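Local coordinates for protein 3-hydroxyacyl-CoA dehydrogenase (Archaeoglobus fulgidus, PDB 1ZEJ) that probably oxidises a hydroxyl group of L-gulonate or a 3-hydroxyacyl-CoA with NAD+, and works as a homodimer, at residues A[220-223]-A[224-228]. Numbering follows the deposited sequence.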
loop_
_atom_site.group_PDB
_atom_site.type_symbol
_atom_site.label_atom_id
_atom_site.label_comp_id
_atom_site.label_asym_id
_atom_site.label_seq_id
_atom_site.Cartn_x
_atom_site.Cartn_y
_atom_site.Cartn_z
ATOM N N ASN A 220 10.398 -3.172 3.310
ATOM C CA ASN A 220 10.550 -1.795 3.808
ATOM C C ASN A 220 10.988 -1.741 5.309
ATOM O O ASN A 220 11.882 -0.972 5.687
ATOM C CB ASN A 220 9.261 -1.012 3.636
ATOM C CG ASN A 220 9.404 0.410 4.008
ATOM O OD1 ASN A 220 10.279 1.087 3.474
ATOM N ND2 ASN A 220 8.578 0.899 4.986
ATOM N N LEU A 221 10.406 -2.637 6.106
ATOM C CA LEU A 221 10.726 -2.814 7.521
ATOM C C LEU A 221 12.191 -3.068 7.750
ATOM O O LEU A 221 12.780 -2.457 8.658
ATOM C CB LEU A 221 9.832 -3.906 8.148
ATOM C CG LEU A 221 9.624 -3.949 9.657
ATOM C CD1 LEU A 221 9.054 -2.618 10.205
ATOM C CD2 LEU A 221 8.658 -5.075 9.892
ATOM N N ASP A 222 12.827 -3.875 6.893
ATOM C CA ASP A 222 14.268 -4.152 6.998
ATOM C C ASP A 222 15.127 -2.881 6.923
ATOM O O ASP A 222 16.151 -2.781 7.567
ATOM C CB ASP A 222 14.734 -5.138 5.904
ATOM C CG ASP A 222 14.430 -6.604 6.253
ATOM O OD1 ASP A 222 14.246 -6.912 7.454
ATOM O OD2 ASP A 222 14.410 -7.450 5.332
ATOM N N TYR A 223 14.719 -1.956 6.073
ATOM C CA TYR A 223 15.388 -0.672 5.912
ATOM C C TYR A 223 15.090 0.267 7.070
ATOM O O TYR A 223 15.971 1.010 7.494
ATOM C CB TYR A 223 14.897 -0.006 4.640
ATOM C CG TYR A 223 15.490 -0.587 3.424
ATOM C CD1 TYR A 223 16.748 -0.205 3.010
ATOM C CD2 TYR A 223 14.836 -1.564 2.713
ATOM C CE1 TYR A 223 17.310 -0.728 1.888
ATOM C CE2 TYR A 223 15.409 -2.109 1.600
ATOM C CZ TYR A 223 16.669 -1.646 1.207
ATOM O OH TYR A 223 17.246 -2.189 0.111
ATOM N N ILE A 224 13.846 0.270 7.546
ATOM C CA ILE A 224 13.474 0.979 8.775
ATOM C C ILE A 224 14.357 0.473 9.915
ATOM O O ILE A 224 14.931 1.269 10.663
ATOM C CB ILE A 224 11.956 0.811 9.106
ATOM C CG1 ILE A 224 11.128 1.784 8.250
ATOM C CG2 ILE A 224 11.640 1.065 10.598
ATOM C CD1 ILE A 224 9.693 1.359 8.097
ATOM N N GLY A 225 14.484 -0.858 10.021
ATOM C CA GLY A 225 15.195 -1.484 11.118
ATOM C C GLY A 225 14.177 -2.199 11.969
ATOM O O GLY A 225 13.205 -1.595 12.417
ATOM N N LEU A 226 14.351 -3.514 12.118
ATOM C CA LEU A 226 13.407 -4.319 12.875
ATOM C C LEU A 226 13.425 -3.943 14.351
ATOM O O LEU A 226 12.374 -3.927 14.963
ATOM C CB LEU A 226 13.701 -5.811 12.711
ATOM C CG LEU A 226 13.000 -6.532 11.571
ATOM C CD1 LEU A 226 13.134 -5.820 10.244
ATOM C CD2 LEU A 226 13.492 -8.001 11.497
ATOM N N ASP A 227 14.623 -3.694 14.910
ATOM C CA ASP A 227 14.765 -3.155 16.271
ATOM C C ASP A 227 14.035 -1.794 16.438
ATOM O O ASP A 227 13.274 -1.583 17.398
ATOM C CB ASP A 227 16.248 -3.074 16.671
ATOM C CG ASP A 227 17.111 -2.308 15.658
ATOM O OD1 ASP A 227 16.696 -2.049 14.506
ATOM O OD2 ASP A 227 18.215 -1.942 16.030
ATOM N N VAL A 228 14.254 -0.894 15.478
ATOM C CA VAL A 228 13.604 0.402 15.472
ATOM C C VAL A 228 12.095 0.217 15.485
ATOM O O VAL A 228 11.395 0.819 16.305
ATOM C CB VAL A 228 14.037 1.241 14.236
ATOM C CG1 VAL A 228 13.118 2.424 14.041
ATOM C CG2 VAL A 228 15.468 1.700 14.413
#
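Ile-224 N donates to Asn-220 O (3.0 Å) in the plane of that carbonyl, and Gly-225 N reaches Leu-221 O at 2.7 Å, nearly in line with its C=O bond. These two i to i+4 bonds close the last turn of helix 197-224. Alongside the first of these bonds, CD1 of Ile-224 meets the amide of Asn-220, 3.3 Å from ND2; a chi1 of -175° sets the Asn-220 amide beside its own carbonyl carbon, where ND2 comes up to the isoleucine methyl. Beyond the turn, Leu-226 reaches back with one methyl: its CD1 lies 3.2 Å from Asp-222 OD1 and 4.0 Å from Leu-221 CG, the two leucines crossing at about a right angle. With an alanine here in place of Ile-224, CD1 is gone and the Asn-220 amide is likely to lose its apolar neighbour and be freer to turn. Gly-225 makes the corner, leaving helical geometry with phi 111° and standing as N-cap of helix 226-240; a side chain here would jam against the preceding carbonyl oxygen and crowd Asp-227 OD1. Farther out, the Asp-222 carboxylate is held by Tyr-271 OH and the backbone N atoms of Ile-268 and Tyr-269, while Leu-221 packs on Trp-250 and on Leu-184 of the second subunit. Within the C-terminal domain, the contact is thus a tight corner between helices 197-224 and 226-240, turned at Gly-225: backbone bonds finish one helix, and the buried acid beside the leucine methyl has its polar needs met by the 268-271 segment of the same chain.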